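Local coordinates for protein beta-carbonic anhydrase (Methanothermobacter thermautotrophicus, PDB 1G5C) that catalyses the reversible hydration of carbon dioxide to bicarbonate as a zinc-dependent carbonic anhydrase of the beta class, at residues D17-K22 / L77-I82; R43-G48 / G161-L166; N60-G65 / K137-S142. All coordinates share one frame; numbering follows the deposited sequence.

Interaction 1: residues D17-K22 / L77-I82. Unlike the reference sequence in segment 77-82: D79 (reference Val).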
loop_
_atom_site.group_PDB
_atom_site.type_symbol
_atom_site.label_atom_id
_atom_site.label_comp_id
_atom_site.label_asym_id
_atom_site.label_seq_id
_atom_site.Cartn_x
_atom_site.Cartn_y
_atom_site.Cartn_z
ATOM N N ASP A 17 14.062 10.646 -0.165
ATOM C CA ASP A 17 13.578 10.514 1.213
ATOM C C ASP A 17 14.655 9.962 2.150
ATOM O O ASP A 17 15.832 9.922 1.782
ATOM C CB ASP A 17 12.313 9.648 1.268
ATOM C CG ASP A 17 12.583 8.173 1.009
ATOM O OD1 ASP A 17 13.767 7.766 0.925
ATOM O OD2 ASP A 17 11.587 7.416 0.905
ATOM N N LEU A 18 14.271 9.528 3.350
ATOM C CA LEU A 18 15.259 9.053 4.316
ATOM C C LEU A 18 16.141 7.909 3.840
ATOM O O LEU A 18 17.254 7.754 4.327
ATOM C CB LEU A 18 14.603 8.710 5.665
ATOM C CG LEU A 18 13.898 9.863 6.416
ATOM C CD1 LEU A 18 13.367 9.348 7.781
ATOM C CD2 LEU A 18 14.877 11.040 6.659
ATOM N N SER A 19 15.675 7.143 2.857
ATOM C CA SER A 19 16.458 6.023 2.324
ATOM C C SER A 19 17.746 6.455 1.642
ATOM O O SER A 19 18.650 5.637 1.441
ATOM C CB SER A 19 15.629 5.215 1.324
ATOM O OG SER A 19 14.630 4.495 2.011
ATOM N N ASP A 20 17.823 7.731 1.279
ATOM C CA ASP A 20 19.007 8.262 0.619
ATOM C C ASP A 20 20.042 8.803 1.608
ATOM O O ASP A 20 21.097 9.307 1.205
ATOM C CB ASP A 20 18.596 9.359 -0.368
ATOM C CG ASP A 20 17.694 8.830 -1.469
ATOM O OD1 ASP A 20 18.106 7.859 -2.140
ATOM O OD2 ASP A 20 16.583 9.370 -1.662
ATOM N N LEU A 21 19.738 8.710 2.899
ATOM C CA LEU A 21 20.660 9.181 3.927
ATOM C C LEU A 21 21.217 7.965 4.653
ATOM O O LEU A 21 20.612 6.918 4.655
ATOM C CB LEU A 21 19.933 10.101 4.908
ATOM C CG LEU A 21 19.359 11.388 4.302
ATOM C CD1 LEU A 21 18.720 12.211 5.405
ATOM C CD2 LEU A 21 20.468 12.196 3.604
ATOM N N LYS A 22 22.368 8.109 5.281
ATOM C CA LYS A 22 22.983 6.994 5.975
ATOM C C LYS A 22 22.558 6.843 7.439
ATOM O O LYS A 22 22.449 5.726 7.936
ATOM C CB LYS A 22 24.512 7.136 5.877
ATOM C CG LYS A 22 25.324 6.142 6.673
ATOM C CD LYS A 22 26.722 5.980 6.068
ATOM C CE LYS A 22 27.466 4.818 6.720
ATOM N NZ LYS A 22 28.212 3.990 5.721
ATOM N N LEU A 77 14.950 0.067 -1.342
ATOM C CA LEU A 77 14.942 1.290 -0.557
ATOM C C LEU A 77 15.676 1.245 0.769
ATOM O O LEU A 77 15.572 2.180 1.560
ATOM C CB LEU A 77 13.489 1.734 -0.348
ATOM C CG LEU A 77 12.752 2.048 -1.668
ATOM C CD1 LEU A 77 11.225 2.142 -1.453
ATOM C CD2 LEU A 77 13.302 3.369 -2.225
ATOM N N GLY A 78 16.414 0.167 1.012
ATOM C CA GLY A 78 17.176 0.051 2.246
ATOM C C GLY A 78 16.421 -0.069 3.567
ATOM O O GLY A 78 16.987 0.193 4.628
ATOM N N ASP A 79 15.152 -0.458 3.536
ATOM C CA ASP A 79 14.408 -0.595 4.789
ATOM C C ASP A 79 14.997 -1.688 5.663
ATOM O O ASP A 79 15.298 -2.791 5.188
ATOM C CB ASP A 79 12.938 -0.887 4.501
ATOM C CG ASP A 79 12.214 0.335 4.011
ATOM O OD1 ASP A 79 11.137 0.202 3.404
ATOM O OD2 ASP A 79 12.726 1.444 4.245
ATOM N N ASN A 80 15.170 -1.378 6.938
ATOM C CA ASN A 80 15.739 -2.347 7.860
ATOM C C ASN A 80 14.863 -2.488 9.091
ATOM O O ASN A 80 15.238 -3.134 10.056
ATOM C CB ASN A 80 17.181 -1.947 8.247
ATOM C CG ASN A 80 17.260 -0.603 8.943
ATOM O OD1 ASN A 80 16.319 -0.176 9.613
ATOM N ND2 ASN A 80 18.405 0.070 8.799
ATOM N N GLU A 81 13.681 -1.881 9.045
ATOM C CA GLU A 81 12.742 -1.972 10.157
ATOM C C GLU A 81 11.309 -1.917 9.642
ATOM O O GLU A 81 10.928 -0.993 8.913
ATOM C CB GLU A 81 12.978 -0.831 11.154
ATOM C CG GLU A 81 12.006 -0.803 12.335
ATOM C CD GLU A 81 12.518 0.047 13.492
ATOM O OE1 GLU A 81 13.240 1.039 13.232
ATOM O OE2 GLU A 81 12.204 -0.269 14.662
ATOM N N ILE A 82 10.517 -2.907 10.026
ATOM C CA ILE A 82 9.123 -2.971 9.605
ATOM C C ILE A 82 8.244 -2.973 10.849
ATOM O O ILE A 82 8.550 -3.672 11.825
ATOM C CB ILE A 82 8.834 -4.276 8.819
ATOM C CG1 ILE A 82 9.712 -4.346 7.572
ATOM C CG2 ILE A 82 7.346 -4.338 8.450
ATOM C CD1 ILE A 82 9.620 -5.673 6.838
HETATM O O HOH W 1 18.633 2.979 1.597
#
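S19 meets L77 through one short hydrogen bond. The hydroxyl OG of S19 donates to the backbone O of L77 at 2.5 Å. The donor lies in the carbonyl plane, and the C=O...OG angle is 147°. The OG of S19 sits beside its own backbone N and anti to its carbonyl carbon (chi1 -71°), which turns it to the L77 carbonyl. A water makes a second link. It donates to S19 O at 2.7 Å and, weakly, to L77 O at 3.2 Å. L77 O thus accepts from the hydroxyl and, weakly, from a water that also donates to S19 O.

L77 lies where helix 64-77 gives way to G78, which has positive phi. The chain then enters strand 81-87, one of the parallel strands of the beta-carbonic anhydrase core. Segment 17-22 is the loop between helix 3-10 and strand 27-32, with a 3-10 turn at 18-20. D17 shapes this loop by an Asx turn: its OD1 accepts from S19 N at 2.8 Å, from above the carboxylate plane. D17 N in turn gives a bond to D20 OD2 at 3.2 Å.

Beyond the bond the side chains barely touch: S19 OG is 3.8 Å from L77 CB. Without the hydroxyl, as with an alanine here, L77 O would probably keep just the weak water link to this loop, and K53 would lose one of its partners.

K53 forms a salt bridge with D17 OD2 and a hydrogen bond with S19 OG. D17 OD2 also bonds S35 OG of the second subunit, and L77 packs on M33 of that subunit.

Interaction 2: residues R43-G48 / G161-L166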
loop_
_atom_site.group_PDB
_atom_site.type_symbol
_atom_site.label_atom_id
_atom_site.label_comp_id
_atom_site.label_asym_id
_atom_site.label_seq_id
_atom_site.Cartn_x
_atom_site.Cartn_y
_atom_site.Cartn_z
ATOM N N ARG A 43 0.518 11.286 12.960
ATOM C CA ARG A 43 0.776 12.090 14.168
ATOM C C ARG A 43 1.094 11.170 15.356
ATOM O O ARG A 43 1.985 11.445 16.151
ATOM C CB ARG A 43 -0.449 12.962 14.503
ATOM C CG ARG A 43 -0.498 14.359 13.811
ATOM C CD ARG A 43 -0.632 14.270 12.304
ATOM N NE ARG A 43 0.651 14.137 11.605
ATOM C CZ ARG A 43 0.758 14.045 10.280
ATOM N NH1 ARG A 43 -0.339 14.066 9.524
ATOM N NH2 ARG A 43 1.952 13.953 9.704
ATOM N N ALA A 44 0.378 10.060 15.459
ATOM C CA ALA A 44 0.594 9.140 16.565
ATOM C C ALA A 44 2.009 8.510 16.533
ATOM O O ALA A 44 2.595 8.235 17.579
ATOM C CB ALA A 44 -0.498 8.046 16.553
ATOM N N LEU A 45 2.552 8.304 15.337
ATOM C CA LEU A 45 3.885 7.717 15.181
ATOM C C LEU A 45 4.975 8.768 15.048
ATOM O O LEU A 45 6.155 8.422 14.964
ATOM C CB LEU A 45 3.941 6.810 13.936
ATOM C CG LEU A 45 3.042 5.564 13.915
ATOM C CD1 LEU A 45 3.016 5.006 12.507
ATOM C CD2 LEU A 45 3.531 4.517 14.908
ATOM N N GLY A 46 4.587 10.042 15.003
ATOM C CA GLY A 46 5.567 11.107 14.863
ATOM C C GLY A 46 6.178 11.062 13.477
ATOM O O GLY A 46 7.336 11.398 13.280
ATOM N N ILE A 47 5.386 10.653 12.500
ATOM C CA ILE A 47 5.860 10.530 11.135
ATOM C C ILE A 47 5.362 11.627 10.190
ATOM O O ILE A 47 4.293 12.199 10.390
ATOM C CB ILE A 47 5.479 9.137 10.609
ATOM C CG1 ILE A 47 6.379 8.103 11.298
ATOM C CG2 ILE A 47 5.584 9.079 9.094
ATOM C CD1 ILE A 47 6.125 6.666 10.893
ATOM N N GLY A 48 6.179 11.950 9.195
ATOM C CA GLY A 48 5.807 12.959 8.223
ATOM C C GLY A 48 6.238 12.527 6.834
ATOM O O GLY A 48 6.682 11.393 6.624
ATOM N N GLY A 161 -5.272 7.221 19.436
ATOM C CA GLY A 161 -3.946 7.212 18.829
ATOM C C GLY A 161 -2.888 6.599 19.736
ATOM O O GLY A 161 -1.704 6.522 19.390
ATOM N N ARG A 162 -3.300 6.140 20.908
ATOM C CA ARG A 162 -2.336 5.539 21.832
ATOM C C ARG A 162 -1.882 4.178 21.316
ATOM O O ARG A 162 -2.703 3.360 20.923
ATOM C CB ARG A 162 -2.955 5.395 23.229
ATOM C CG ARG A 162 -1.944 5.025 24.316
ATOM C CD ARG A 162 -2.626 4.935 25.682
ATOM N NE ARG A 162 -3.599 3.846 25.725
ATOM C CZ ARG A 162 -3.296 2.563 25.922
ATOM N NH1 ARG A 162 -2.038 2.181 26.103
ATOM N NH2 ARG A 162 -4.258 1.652 25.926
ATOM N N LEU A 163 -0.569 3.953 21.307
ATOM C CA LEU A 163 0.011 2.694 20.839
ATOM C C LEU A 163 0.258 1.699 21.961
ATOM O O LEU A 163 0.714 2.066 23.032
ATOM C CB LEU A 163 1.361 2.950 20.146
ATOM C CG LEU A 163 1.326 3.780 18.863
ATOM C CD1 LEU A 163 2.746 4.248 18.497
ATOM C CD2 LEU A 163 0.709 2.943 17.743
ATOM N N LYS A 164 -0.036 0.433 21.692
ATOM C CA LYS A 164 0.203 -0.640 22.642
ATOM C C LYS A 164 1.126 -1.635 21.932
ATOM O O LYS A 164 0.798 -2.139 20.869
ATOM C CB LYS A 164 -1.109 -1.318 23.027
ATOM C CG LYS A 164 -0.901 -2.617 23.797
ATOM C CD LYS A 164 -2.209 -3.341 24.047
ATOM C CE LYS A 164 -1.974 -4.666 24.818
ATOM N NZ LYS A 164 -3.251 -5.414 25.024
ATOM N N PRO A 165 2.311 -1.898 22.489
ATOM C CA PRO A 165 3.170 -2.851 21.786
ATOM C C PRO A 165 2.731 -4.299 21.981
ATOM O O PRO A 165 2.325 -4.681 23.077
ATOM C CB PRO A 165 4.564 -2.555 22.357
ATOM C CG PRO A 165 4.271 -2.077 23.738
ATOM C CD PRO A 165 3.036 -1.212 23.576
ATOM N N LEU A 166 2.782 -5.086 20.904
ATOM C CA LEU A 166 2.411 -6.500 20.954
ATOM C C LEU A 166 3.669 -7.350 20.845
ATOM O O LEU A 166 3.773 -8.414 21.451
ATOM C CB LEU A 166 1.436 -6.853 19.823
ATOM C CG LEU A 166 0.067 -6.157 19.961
ATOM C CD1 LEU A 166 -0.836 -6.502 18.791
ATOM C CD2 LEU A 166 -0.587 -6.592 21.285
#
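The last part of helix 40-45 rests here against strand 163-165, outermost in this chain's sheet, and against the turn that leads into it. The helix closes with a Schellman motif. G46 leaves it with positive phi, and G46 N bonds back to R43 O at 3.2 Å.

Two side chains of the helix do the touching. A44 points its methyl at the turn, and A44 CB lies 3.4 Å from G161 O. This is a van der Waals contact. G161 comes close here, with positive phi and no side chain between it and the A44 methyl. The CA of G161 is 5.4 Å from the CA of A44, the shortest CA distance between the segments.

L45 reaches the strand with one branch of its tip. L45 CD2 meets L163 CD1 at 3.7 Å, and the two side chains cross at about a right angle. Both leucines place CG beside the backbone N and anti to the carbonyl carbon (chi1 -63° for L45, -64° for L163). L163 points toward the helix from its CA, whereas L45 leaves its CA pointing neither at the strand nor away from it, and only its end comes near. The same L163 CD1 lies 4.1 Å from A44 O, so it touches both A44 and L45.

The patch is small, at 148 Å² from both sides, and lies near the surface. I156 of strand 150-156 touches both A44 and L163. L45 and I47 pack on I29 of strand 27-32. I47 also packs on I38 of the second subunit.

This is helix-on-sheet packing of an alpha/beta fold, with a helix end laid on the antiparallel strand that is outermost in this chain's otherwise parallel sheet.

Interaction 3: residues N60-G65 / K137-S142; sequences NIVDDG and KRLKSS
R138 of helix 128-141 reaches across to V62, in the loop before helix 64-77. R138 CB lies 4.0 Å from V62 CG1. Farther out, R138 CD passes 3.2 Å from V62 O. The chain runs extended through chi2 and bends at chi3 (-139°), bringing the guanidinium round to the V62 carbonyl. NE forms a salt bridge with E134, one turn back on the same helix. At the tip, R138 NH1 donates to V62 O at 2.9 Å. This bond is bent, with an N-H...O angle of 134°. The donor is tilted 30° from the carbonyl plane, and the oxygen is similarly tilted from the guanidinium plane. I61 CG2 lies obliquely beside the group, 4.3 Å from R138 NH1.

V62 itself turns inward. V62 CG1 meets L139 CG at 4.0 Å, and the two side chains cross at about a right angle. V62 and L139 both pack on I84 of strand 81-87 and on I67 of helix 64-77. D63 then N-caps helix 64-77, its OD2 accepting from V66 N. The contact is helix-to-loop packing over the central sheet of an alpha/beta fold.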
loop_
_atom_site.group_PDB
_atom_site.type_symbol
_atom_site.label_atom_id
_atom_site.label_comp_id
_atom_site.label_asym_id
_atom_site.label_seq_id
_atom_site.Cartn_x
_atom_site.Cartn_y
_atom_site.Cartn_z
ATOM N N ASN A 60 -4.850 -5.055 7.645
ATOM C CA ASN A 60 -3.399 -5.192 7.781
ATOM C C ASN A 60 -2.979 -6.646 7.943
ATOM O O ASN A 60 -2.256 -7.028 8.873
ATOM C CB ASN A 60 -2.836 -4.329 8.928
ATOM C CG ASN A 60 -3.538 -4.564 10.257
ATOM O OD1 ASN A 60 -4.555 -3.947 10.547
ATOM N ND2 ASN A 60 -2.990 -5.445 11.067
ATOM N N ILE A 61 -3.454 -7.460 7.012
ATOM C CA ILE A 61 -3.142 -8.883 6.983
ATOM C C ILE A 61 -1.935 -9.087 6.067
ATOM O O ILE A 61 -1.906 -8.586 4.945
ATOM C CB ILE A 61 -4.325 -9.668 6.432
ATOM C CG1 ILE A 61 -5.508 -9.527 7.382
ATOM C CG2 ILE A 61 -3.937 -11.147 6.226
ATOM C CD1 ILE A 61 -6.788 -10.125 6.829
ATOM N N VAL A 62 -0.936 -9.809 6.550
ATOM C CA VAL A 62 0.268 -10.055 5.772
ATOM C C VAL A 62 0.064 -11.207 4.793
ATOM O O VAL A 62 0.051 -12.375 5.187
ATOM C CB VAL A 62 1.459 -10.379 6.700
ATOM C CG1 VAL A 62 2.702 -10.680 5.870
ATOM C CG2 VAL A 62 1.717 -9.213 7.641
ATOM N N ASP A 63 -0.134 -10.873 3.523
ATOM C CA ASP A 63 -0.317 -11.884 2.486
ATOM C C ASP A 63 0.864 -11.747 1.520
ATOM O O ASP A 63 1.804 -10.989 1.787
ATOM C CB ASP A 63 -1.660 -11.679 1.757
ATOM C CG ASP A 63 -1.781 -10.304 1.110
ATOM O OD1 ASP A 63 -2.817 -10.025 0.459
ATOM O OD2 ASP A 63 -0.837 -9.499 1.248
ATOM N N ASP A 64 0.829 -12.483 0.412
ATOM C CA ASP A 64 1.918 -12.439 -0.566
ATOM C C ASP A 64 2.206 -11.041 -1.104
ATOM O O ASP A 64 3.372 -10.680 -1.311
ATOM C CB ASP A 64 1.618 -13.361 -1.748
ATOM C CG ASP A 64 1.416 -14.803 -1.325
ATOM O OD1 ASP A 64 2.265 -15.331 -0.571
ATOM O OD2 ASP A 64 0.411 -15.413 -1.754
ATOM N N GLY A 65 1.146 -10.278 -1.363
ATOM C CA GLY A 65 1.308 -8.929 -1.883
ATOM C C GLY A 65 2.044 -8.029 -0.905
ATOM O O GLY A 65 2.890 -7.230 -1.296
ATOM N N LYS A 137 4.892 -13.036 12.644
ATOM C CA LYS A 137 5.428 -14.366 12.397
ATOM C C LYS A 137 5.618 -14.647 10.908
ATOM O O LYS A 137 6.634 -15.214 10.507
ATOM C CB LYS A 137 4.529 -15.419 13.047
ATOM C CG LYS A 137 5.128 -15.949 14.360
ATOM C CD LYS A 137 4.106 -16.552 15.336
ATOM C CE LYS A 137 2.797 -16.921 14.660
ATOM N NZ LYS A 137 1.933 -17.741 15.549
ATOM N N ARG A 138 4.654 -14.247 10.085
ATOM C CA ARG A 138 4.764 -14.462 8.650
ATOM C C ARG A 138 5.944 -13.733 8.036
ATOM O O ARG A 138 6.669 -14.294 7.220
ATOM C CB ARG A 138 3.497 -14.023 7.934
ATOM C CG ARG A 138 2.464 -15.116 7.835
ATOM C CD ARG A 138 1.235 -14.646 7.118
ATOM N NE ARG A 138 0.058 -15.165 7.800
ATOM C CZ ARG A 138 -1.175 -15.157 7.301
ATOM N NH1 ARG A 138 -1.413 -14.655 6.094
ATOM N NH2 ARG A 138 -2.174 -15.652 8.021
ATOM N N LEU A 139 6.139 -12.479 8.423
ATOM C CA LEU A 139 7.246 -11.706 7.880
ATOM C C LEU A 139 8.574 -12.310 8.320
ATOM O O LEU A 139 9.486 -12.490 7.518
ATOM C CB LEU A 139 7.155 -10.245 8.333
ATOM C CG LEU A 139 6.106 -9.386 7.613
ATOM C CD1 LEU A 139 6.010 -8.030 8.272
ATOM C CD2 LEU A 139 6.499 -9.237 6.144
ATOM N N LYS A 140 8.679 -12.629 9.601
ATOM C CA LYS A 140 9.908 -13.204 10.123
ATOM C C LYS A 140 10.222 -14.586 9.557
ATOM O O LYS A 140 11.386 -14.944 9.430
ATOM C CB LYS A 140 9.850 -13.247 11.651
ATOM C CG LYS A 140 10.218 -11.919 12.281
ATOM C CD LYS A 140 10.301 -12.046 13.783
ATOM C CE LYS A 140 11.324 -11.071 14.345
ATOM N NZ LYS A 140 12.697 -11.268 13.740
ATOM N N SER A 141 9.187 -15.336 9.195
ATOM C CA SER A 141 9.334 -16.685 8.636
ATOM C C SER A 141 9.619 -16.694 7.132
ATOM O O SER A 141 10.061 -17.703 6.579
ATOM C CB SER A 141 8.052 -17.483 8.860
ATOM O OG SER A 141 7.672 -17.479 10.224
ATOM N N SER A 142 9.348 -15.577 6.468
ATOM C CA SER A 142 9.531 -15.511 5.031
ATOM C C SER A 142 10.969 -15.467 4.553
ATOM O O SER A 142 11.774 -14.675 5.037
ATOM C CB SER A 142 8.778 -14.308 4.446
ATOM O OG SER A 142 9.108 -14.135 3.072
#

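In the fold
The three contacts are spread around one sheet, their centres about 19 to 21 Å apart. Interactions 1 and 3 touch each other: I82 CG2, on strand 81-87, packs on L139 CD1 at 3.9 Å. Helix 64-77 also joins them, with the loop before it in interaction 3 and its far end in interaction 1. Interaction 2 touches neither, its nearest atoms being about 8 Å from interaction 3 and about 7 Å from interaction 1. The zinc ion is held by C32, H87 and C90. The side chain of I61 is about 9 Å from the zinc ion. The side chain of L163 is about 13 Å from the zinc ion. All three contacts also touch the second subunit.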